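Local coordinates for protein coenzyme f420-dependent n5,n10-methylenetetrahydromethanopterin reductase (Methanopyrus kandleri, PDB 1EZW) that catalyses the reversible, coenzyme F420-dependent reduction of methylenetetrahydromethanopterin to methyltetrahydromethanopterin, a one-carbon step of methanogenesis from carbon dioxide, at residues P200-V205 and L261-I266; Y139-G144 and V161-I166. All blocks are in the same frame, centred on the assembly; numbering follows the deposited sequence.

Contact 1: P200-V205 and L261-I266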
ATOM      1  N   PRO A 200      27.024 -21.184  20.074  1.00 24.46           N
ATOM      2  CA  PRO A 200      26.462 -22.148  21.018  1.00 25.36           C
ATOM      3  C   PRO A 200      26.829 -21.894  22.479  1.00 26.35           C
ATOM      4  O   PRO A 200      25.987 -22.105  23.353  1.00 26.55           O
ATOM      5  CB  PRO A 200      27.009 -23.489  20.499  1.00 25.47           C
ATOM      6  CG  PRO A 200      27.023 -23.241  18.984  1.00 25.75           C
ATOM      7  CD  PRO A 200      27.717 -21.889  18.977  1.00 25.02           C
ATOM      8  N   LYS A 201      28.049 -21.426  22.742  1.00 27.52           N
ATOM      9  CA  LYS A 201      28.471 -21.197  24.125  1.00 29.20           C
ATOM     10  C   LYS A 201      27.648 -20.143  24.846  1.00 28.92           C
ATOM     11  O   LYS A 201      27.455 -20.203  26.068  1.00 29.18           O
ATOM     12  CB  LYS A 201      29.965 -20.842  24.181  1.00 31.75           C
ATOM     13  CG  LYS A 201      30.832 -22.072  23.865  1.00 33.37           C
ATOM     14  CD  LYS A 201      32.310 -21.848  24.199  1.00 36.68           C
ATOM     15  CE  LYS A 201      33.018 -20.971  23.214  1.00 36.57           C
ATOM     16  NZ  LYS A 201      33.116 -21.593  21.862  1.00 36.92           N
ATOM     17  N   ASP A 202      27.157 -19.165  24.088  1.00 27.12           N
ATOM     18  CA  ASP A 202      26.354 -18.125  24.697  1.00 26.88           C
ATOM     19  C   ASP A 202      25.043 -18.725  25.155  1.00 25.54           C
ATOM     20  O   ASP A 202      24.527 -18.363  26.211  1.00 26.19           O
ATOM     21  CB  ASP A 202      26.093 -17.019  23.670  1.00 26.37           C
ATOM     22  CG  ASP A 202      27.364 -16.437  23.141  1.00 29.23           C
ATOM     23  OD1 ASP A 202      28.191 -15.979  23.957  1.00 30.38           O
ATOM     24  OD2 ASP A 202      27.547 -16.431  21.909  1.00 29.25           O
ATOM     25  N   PHE A 203      24.499 -19.642  24.364  1.00 24.34           N
ATOM     26  CA  PHE A 203      23.234 -20.252  24.711  1.00 24.06           C
ATOM     27  C   PHE A 203      23.349 -21.335  25.767  1.00 26.42           C
ATOM     28  O   PHE A 203      22.389 -21.613  26.474  1.00 25.84           O
ATOM     29  CB  PHE A 203      22.509 -20.720  23.452  1.00 24.83           C
ATOM     30  CG  PHE A 203      22.078 -19.549  22.579  1.00 25.65           C
ATOM     31  CD1 PHE A 203      22.933 -19.024  21.610  1.00 25.54           C
ATOM     32  CD2 PHE A 203      20.888 -18.874  22.874  1.00 23.64           C
ATOM     33  CE1 PHE A 203      22.621 -17.830  20.945  1.00 24.44           C
ATOM     34  CE2 PHE A 203      20.565 -17.675  22.219  1.00 24.66           C
ATOM     35  CZ  PHE A 203      21.433 -17.156  21.264  1.00 22.15           C
ATOM     36  N   GLU A 204      24.529 -21.931  25.883  1.00 26.06           N
ATOM     37  CA  GLU A 204      24.711 -22.943  26.925  1.00 28.25           C
ATOM     38  C   GLU A 204      24.642 -22.236  28.278  1.00 28.36           C
ATOM     39  O   GLU A 204      24.273 -22.830  29.282  1.00 30.58           O
ATOM     40  CB  GLU A 204      26.056 -23.659  26.717  1.00 28.87           C
ATOM     41  CG  GLU A 204      25.982 -24.529  25.463  1.00 31.76           C
ATOM     42  CD  GLU A 204      27.326 -25.069  24.995  1.00 36.05           C
ATOM     43  OE1 GLU A 204      28.369 -24.542  25.419  1.00 37.09           O
ATOM     44  OE2 GLU A 204      27.326 -26.007  24.161  1.00 38.78           O
ATOM     45  N   VAL A 205      24.986 -20.956  28.286  1.00 28.40           N
ATOM     46  CA  VAL A 205      24.944 -20.141  29.486  1.00 28.80           C
ATOM     47  C   VAL A 205      23.537 -19.561  29.659  1.00 29.41           C
ATOM     48  O   VAL A 205      22.939 -19.635  30.731  1.00 28.92           O
ATOM     49  CB  VAL A 205      25.937 -18.964  29.380  1.00 31.27           C
ATOM     50  CG1 VAL A 205      25.644 -17.913  30.458  1.00 31.77           C
ATOM     51  CG2 VAL A 205      27.384 -19.489  29.508  1.00 31.72           C
ATOM     52  N   LEU A 261      34.307 -12.084  26.405  1.00 41.29           N
ATOM     53  CA  LEU A 261      35.586 -12.234  25.698  1.00 41.45           C
ATOM     54  C   LEU A 261      36.323 -13.474  26.217  1.00 41.08           C
ATOM     55  O   LEU A 261      36.909 -14.248  25.437  1.00 41.40           O
ATOM     56  CB  LEU A 261      36.471 -10.989  25.883  1.00 42.13           C
ATOM     57  CG  LEU A 261      35.971  -9.624  25.376  1.00 43.08           C
ATOM     58  CD1 LEU A 261      37.047  -8.560  25.600  1.00 42.89           C
ATOM     59  CD2 LEU A 261      35.656  -9.716  23.888  1.00 43.28           C
ATOM     60  N   GLU A 262      36.275 -13.669  27.535  1.00 40.83           N
ATOM     61  CA  GLU A 262      36.918 -14.814  28.166  1.00 40.18           C
ATOM     62  C   GLU A 262      36.269 -16.097  27.676  1.00 38.52           C
ATOM     63  O   GLU A 262      36.961 -17.060  27.323  1.00 38.57           O
ATOM     64  CB  GLU A 262      36.775 -14.729  29.688  1.00 42.41           C
ATOM     65  CG  GLU A 262      37.369 -15.917  30.422  1.00 47.09           C
ATOM     66  CD  GLU A 262      37.150 -15.847  31.930  1.00 50.15           C
ATOM     67  OE1 GLU A 262      35.976 -15.768  32.368  1.00 52.16           O
ATOM     68  OE2 GLU A 262      38.150 -15.882  32.678  1.00 52.06           O
ATOM     69  N   ARG A 263      34.938 -16.110  27.664  1.00 36.64           N
ATOM     70  CA  ARG A 263      34.160 -17.266  27.203  1.00 35.47           C
ATOM     71  C   ARG A 263      34.589 -17.754  25.816  1.00 34.28           C
ATOM     72  O   ARG A 263      34.634 -18.956  25.557  1.00 34.01           O
ATOM     73  CB  ARG A 263      32.657 -16.893  27.155  1.00 36.45           C
ATOM     74  CG  ARG A 263      31.722 -17.925  26.513  1.00 37.24           C
ATOM     75  CD  ARG A 263      30.307 -17.327  26.345  1.00 38.18           C
ATOM     76  NE  ARG A 263      29.767 -16.923  27.636  1.00 37.78           N
ATOM     77  CZ  ARG A 263      28.759 -16.075  27.817  1.00 38.26           C
ATOM     78  NH1 ARG A 263      28.369 -15.795  29.048  1.00 37.66           N
ATOM     79  NH2 ARG A 263      28.144 -15.499  26.783  1.00 36.89           N
ATOM     80  N   HIS A 264      34.907 -16.815  24.933  1.00 33.25           N
ATOM     81  CA  HIS A 264      35.255 -17.147  23.561  1.00 33.73           C
ATOM     82  C   HIS A 264      36.757 -17.142  23.302  1.00 34.30           C
ATOM     83  O   HIS A 264      37.195 -17.206  22.158  1.00 33.99           O
ATOM     84  CB  HIS A 264      34.506 -16.182  22.606  1.00 32.29           C
ATOM     85  CG  HIS A 264      33.008 -16.354  22.636  1.00 30.29           C
ATOM     86  ND1 HIS A 264      32.375 -17.463  22.114  1.00 29.22           N
ATOM     87  CD2 HIS A 264      32.036 -15.619  23.235  1.00 30.06           C
ATOM     88  CE1 HIS A 264      31.082 -17.411  22.395  1.00 28.79           C
ATOM     89  NE2 HIS A 264      30.850 -16.300  23.075  1.00 28.45           N
ATOM     90  N   GLY A 265      37.528 -17.081  24.387  1.00 36.24           N
ATOM     91  CA  GLY A 265      38.981 -17.092  24.292  1.00 37.56           C
ATOM     92  C   GLY A 265      39.514 -16.015  23.380  1.00 39.07           C
ATOM     93  O   GLY A 265      40.449 -16.247  22.601  1.00 38.54           O
ATOM     94  N   ILE A 266      38.933 -14.826  23.478  1.00 40.35           N
ATOM     95  CA  ILE A 266      39.339 -13.722  22.624  1.00 43.14           C
ATOM     96  C   ILE A 266      40.617 -13.016  23.056  1.00 45.49           C
ATOM     97  O   ILE A 266      40.835 -12.785  24.240  1.00 46.28           O
ATOM     98  CB  ILE A 266      38.215 -12.670  22.518  1.00 42.09           C
ATOM     99  CG1 ILE A 266      36.967 -13.313  21.901  1.00 41.44           C
ATOM    100  CG2 ILE A 266      38.661 -11.508  21.659  1.00 41.62           C
ATOM    101  CD1 ILE A 266      37.169 -13.845  20.471  1.00 40.40           C
TER
HETATM  102  O   HOH W   1      33.904 -19.300  20.647  1.00 31.93           O
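R263 reaches from the last turn of helix 258-263 to the start of helix 200-216, and nearly every part of its side chain past CB finds a partner there. CG, set anti to the backbone N (chi1 172°), lies 4.1 Å from CB of K201. CD passes 3.5 Å from OD1 of D202, and the bend at chi3 then turns the guanidinium so that V205 lies over one face, its CG2 4.0 Å from NE, while its CG1 approaches NH1 to 3.7 Å. At the tip, NH2 of R263 makes a salt bridge of 2.9 Å to OD1 of D202, approaching its anti lone pair in the plane of the guanidinium.

The same carboxylate oxygen also takes a hydrogen bond from NE2 of H264 at 2.8 Å. That donor arrives on the syn side, tilted 30° out of the carboxylate plane, while OD1 lies almost in the imidazole plane. H264 is the first residue beyond the helix, which ends in a Schellman motif with G265 as its positive-phi residue. The His-carboxylate bond ties this end, in the helical excursion between barrel strands 225-229 and 321-324, to barrel helix 200-216. At the other ring nitrogen, in the ring plane, a water links ND1 of H264 to NZ of K201, whose bent chain brings CE within 3.5 Å of the carbonyl O of R263. F298 packs edge-to-face with H264.

Contact 2: Y139-G144 and V161-I166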
ATOM      1  N   TYR A 139      -1.062  -5.976  27.582  1.00 18.55           N
ATOM      2  CA  TYR A 139      -2.053  -7.021  27.439  1.00 19.01           C
ATOM      3  C   TYR A 139      -3.420  -6.625  27.978  1.00 19.23           C
ATOM      4  O   TYR A 139      -4.427  -7.078  27.449  1.00 19.44           O
ATOM      5  CB  TYR A 139      -1.500  -8.343  28.010  1.00 18.92           C
ATOM      6  CG  TYR A 139      -0.515  -8.895  26.969  1.00 17.39           C
ATOM      7  CD1 TYR A 139       0.812  -8.443  26.924  1.00 17.81           C
ATOM      8  CD2 TYR A 139      -0.962  -9.775  25.985  1.00 20.04           C
ATOM      9  CE1 TYR A 139       1.700  -8.859  25.898  1.00 20.86           C
ATOM     10  CE2 TYR A 139      -0.089 -10.211  24.941  1.00 20.91           C
ATOM     11  CZ  TYR A 139       1.226  -9.742  24.915  1.00 21.84           C
ATOM     12  OH  TYR A 139       2.089 -10.129  23.914  1.00 22.02           O
ATOM     13  N   GLN A 140      -3.467  -5.764  28.998  1.00 18.40           N
ATOM     14  CA  GLN A 140      -4.778  -5.258  29.403  1.00 18.94           C
ATOM     15  C   GLN A 140      -5.398  -4.485  28.227  1.00 18.79           C
ATOM     16  O   GLN A 140      -6.601  -4.598  27.972  1.00 19.34           O
ATOM     17  CB  GLN A 140      -4.713  -4.316  30.603  1.00 19.17           C
ATOM     18  CG  GLN A 140      -4.468  -5.051  31.953  1.00 21.82           C
ATOM     19  CD  GLN A 140      -4.672  -4.097  33.113  1.00 25.27           C
ATOM     20  OE1 GLN A 140      -5.550  -3.234  33.047  1.00 23.36           O
ATOM     21  NE2 GLN A 140      -3.902  -4.283  34.213  1.00 23.49           N
ATOM     22  N   TYR A 141      -4.573  -3.728  27.501  1.00 18.41           N
ATOM     23  CA  TYR A 141      -5.028  -2.941  26.343  1.00 17.56           C
ATOM     24  C   TYR A 141      -5.529  -3.883  25.233  1.00 17.58           C
ATOM     25  O   TYR A 141      -6.595  -3.682  24.654  1.00 18.95           O
ATOM     26  CB  TYR A 141      -3.847  -2.088  25.849  1.00 16.75           C
ATOM     27  CG  TYR A 141      -4.186  -1.117  24.732  1.00 15.82           C
ATOM     28  CD1 TYR A 141      -4.388   0.230  24.991  1.00 16.55           C
ATOM     29  CD2 TYR A 141      -4.312  -1.567  23.416  1.00 16.41           C
ATOM     30  CE1 TYR A 141      -4.709   1.142  23.950  1.00 18.64           C
ATOM     31  CE2 TYR A 141      -4.628  -0.673  22.372  1.00 17.34           C
ATOM     32  CZ  TYR A 141      -4.822   0.672  22.644  1.00 17.88           C
ATOM     33  OH  TYR A 141      -5.069   1.587  21.612  1.00 16.36           O
ATOM     34  N   LEU A 142      -4.753  -4.918  24.936  1.00 17.87           N
ATOM     35  CA  LEU A 142      -5.126  -5.894  23.906  1.00 17.14           C
ATOM     36  C   LEU A 142      -6.364  -6.712  24.278  1.00 18.80           C
ATOM     37  O   LEU A 142      -7.048  -7.236  23.388  1.00 19.96           O
ATOM     38  CB  LEU A 142      -3.941  -6.830  23.611  1.00 16.21           C
ATOM     39  CG  LEU A 142      -2.721  -6.186  22.988  1.00 15.88           C
ATOM     40  CD1 LEU A 142      -1.610  -7.253  22.870  1.00 17.42           C
ATOM     41  CD2 LEU A 142      -3.074  -5.683  21.579  1.00 16.30           C
ATOM     42  N   GLU A 143      -6.655  -6.843  25.586  1.00 20.04           N
ATOM     43  CA  GLU A 143      -7.870  -7.539  26.002  1.00 22.61           C
ATOM     44  C   GLU A 143      -9.087  -6.624  25.875  1.00 23.89           C
ATOM     45  O   GLU A 143     -10.226  -7.063  26.092  1.00 24.95           O
ATOM     46  CB  GLU A 143      -7.755  -8.055  27.461  1.00 24.13           C
ATOM     47  CG  GLU A 143      -6.697  -9.167  27.627  1.00 29.02           C
ATOM     48  CD  GLU A 143      -7.170 -10.523  27.139  1.00 35.02           C
ATOM     49  OE1 GLU A 143      -8.230 -10.581  26.479  1.00 37.11           O
ATOM     50  OE2 GLU A 143      -6.485 -11.544  27.413  1.00 37.89           O
ATOM     51  N   GLY A 144      -8.854  -5.354  25.531  1.00 22.32           N
ATOM     52  CA  GLY A 144      -9.949  -4.398  25.349  1.00 22.95           C
ATOM     53  C   GLY A 144     -10.141  -3.380  26.463  1.00 23.43           C
ATOM     54  O   GLY A 144     -11.014  -2.481  26.362  1.00 23.68           O
ATOM     55  N   VAL A 161     -10.282   1.757  26.103  1.00 20.21           N
ATOM     56  CA  VAL A 161      -9.619   1.409  24.849  1.00 21.74           C
ATOM     57  C   VAL A 161     -10.628   1.178  23.753  1.00 21.58           C
ATOM     58  O   VAL A 161     -11.548   0.394  23.905  1.00 21.99           O
ATOM     59  CB  VAL A 161      -8.826   0.098  25.027  1.00 21.64           C
ATOM     60  CG1 VAL A 161      -8.138  -0.277  23.717  1.00 20.81           C
ATOM     61  CG2 VAL A 161      -7.777   0.253  26.138  1.00 21.74           C
ATOM     62  N   LYS A 162     -10.468   1.856  22.631  0.50 19.98           N
ATOM     63  CA  LYS A 162     -11.373   1.609  21.531  0.50 21.08           C
ATOM     64  C   LYS A 162     -10.707   0.738  20.487  0.50 20.95           C
ATOM     65  O   LYS A 162     -11.333  -0.190  19.976  0.50 22.05           O
ATOM     66  CB  LYS A 162     -11.832   2.911  20.885  0.50 22.32           C
ATOM     67  CG  LYS A 162     -13.057   3.519  21.543  0.50 23.38           C
ATOM     68  CD  LYS A 162     -12.809   4.991  21.643  0.50 24.91           C
ATOM     69  CE  LYS A 162     -11.677   5.192  22.615  0.50 24.61           C
ATOM     70  NZ  LYS A 162     -11.915   4.553  23.933  0.50 25.73           N
ATOM     71  N   ALA A 163      -9.442   1.026  20.177  1.00 20.44           N
ATOM     72  CA  ALA A 163      -8.729   0.261  19.138  1.00 18.74           C
ATOM     73  C   ALA A 163      -8.738  -1.223  19.431  1.00 20.26           C
ATOM     74  O   ALA A 163      -8.556  -1.646  20.591  1.00 21.80           O
ATOM     75  CB  ALA A 163      -7.282   0.747  19.029  1.00 18.25           C
ATOM     76  N   ARG A 164      -8.987  -2.010  18.400  1.00 19.14           N
ATOM     77  CA  ARG A 164      -8.943  -3.439  18.584  1.00 20.34           C
ATOM     78  C   ARG A 164      -7.916  -4.059  17.638  1.00 19.45           C
ATOM     79  O   ARG A 164      -7.791  -3.675  16.465  1.00 17.94           O
ATOM     80  CB  ARG A 164     -10.306  -4.082  18.339  1.00 23.60           C
ATOM     81  CG  ARG A 164     -11.315  -3.835  19.493  1.00 26.99           C
ATOM     82  CD  ARG A 164     -10.865  -4.519  20.796  1.00 32.17           C
ATOM     83  NE  ARG A 164     -11.835  -4.301  21.881  1.00 33.46           N
ATOM     84  CZ  ARG A 164     -11.941  -3.180  22.590  1.00 35.44           C
ATOM     85  NH1 ARG A 164     -12.867  -3.066  23.559  1.00 37.30           N
ATOM     86  NH2 ARG A 164     -11.098  -2.188  22.375  1.00 35.64           N
ATOM     87  N   SER A 165      -7.183  -5.040  18.160  1.00 18.93           N
ATOM     88  CA  SER A 165      -6.226  -5.787  17.357  1.00 17.51           C
ATOM     89  C   SER A 165      -6.984  -6.978  16.768  1.00 19.05           C
ATOM     90  O   SER A 165      -8.197  -7.076  16.931  1.00 20.77           O
ATOM     91  CB  SER A 165      -5.095  -6.324  18.248  1.00 17.17           C
ATOM     92  OG  SER A 165      -5.632  -7.230  19.225  1.00 17.11           O
ATOM     93  N   ILE A 166      -6.282  -7.888  16.110  0.70 17.58           N
ATOM     94  CA  ILE A 166      -6.943  -9.084  15.583  0.70 18.14           C
ATOM     95  C   ILE A 166      -6.580 -10.286  16.450  0.70 19.21           C
ATOM     96  O   ILE A 166      -7.458 -11.074  16.824  0.70 19.12           O
ATOM     97  CB  ILE A 166      -6.559  -9.262  14.111  0.70 17.35           C
ATOM     98  CG1 ILE A 166      -7.337  -8.213  13.319  0.70 15.78           C
ATOM     99  CG2 ILE A 166      -6.857 -10.719  13.590  0.70 16.18           C
ATOM    100  CD1 ILE A 166      -6.893  -8.065  11.944  0.70 15.28           C
TER
HETATM  101  O   HOH W   2      -6.803  -3.348  21.858  1.00 20.60           O
HETATM  102  O   HOH W   3      -7.199  -5.890  20.948  1.00 21.95           O
HETATM  103  O   HOH W   4     -11.870  -0.128  27.480  1.00 21.60           O
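A Schellman motif at G144 closes helix 127-142 of the TIM barrel, and the extended loop 161-166, on its way to strand 173-176, passes alongside this helix end. V161 and Y141 carry the apolar part. CG1 of V161 sits over the middle of the Y141 ring, 3.6 Å from its centroid and 12° off the normal, a CH-pi contact; CG2 of V161 touches the ring atom CD1 at 3.6 Å. With its CG anti to the backbone N (chi1 -175°), Y141 carries its ring to the loop, where the hydroxyl OH lies 3.5 Å from CB of A163. That hydroxyl is hydrogen-bonded to the carbonyl of Y40 of a second subunit, and A77, S78 and A81 of helix 73-86 also touch Y141. Replacing Y141 by an alanine removes ring and hydroxyl, and is likely to leave CG1 of V161 without its aromatic face and the carbonyl of Y40 of the second subunit without this donor.

R164 lays its guanidinium flat against the helix end, with CA of G144 3.6 Å above the plane and over its centre. The group is held in this pose from its own loop, because NH2 of R164 bonds to O of V161 (3.0 Å) and to O of A163 (3.2 Å), rising above both carbonyl planes. Backbone meets backbone through water: one joins the carbonyls of Y141 and A163, another runs from O of L142 to N of S165, and a third from O of G144 to N of V161. Bridging waters thus link the backbone polar groups of helix end and loop, while aromatic and aliphatic surfaces supply the close packing.

Both contacts involve the end of a helix closed by a Schellman motif, yet they share no element and lie on opposite sides of the chain's centre, about 41 Å apart between centres. Each mixes buried and exposed residues, so neither belongs wholly to core or surface. In contact 1 a helix start meets a helix end and the residue that follows it through direct charged and polar bonds gathered on one buried aspartate, and no other chain of the assembly touches them. Contact 2 sets a helix end against an irregular loop, relying on an aromatic face, an arginine laid over a glycine and bridging waters; the second subunit reaches this site, placing its chemistry at an interface of the tetramer.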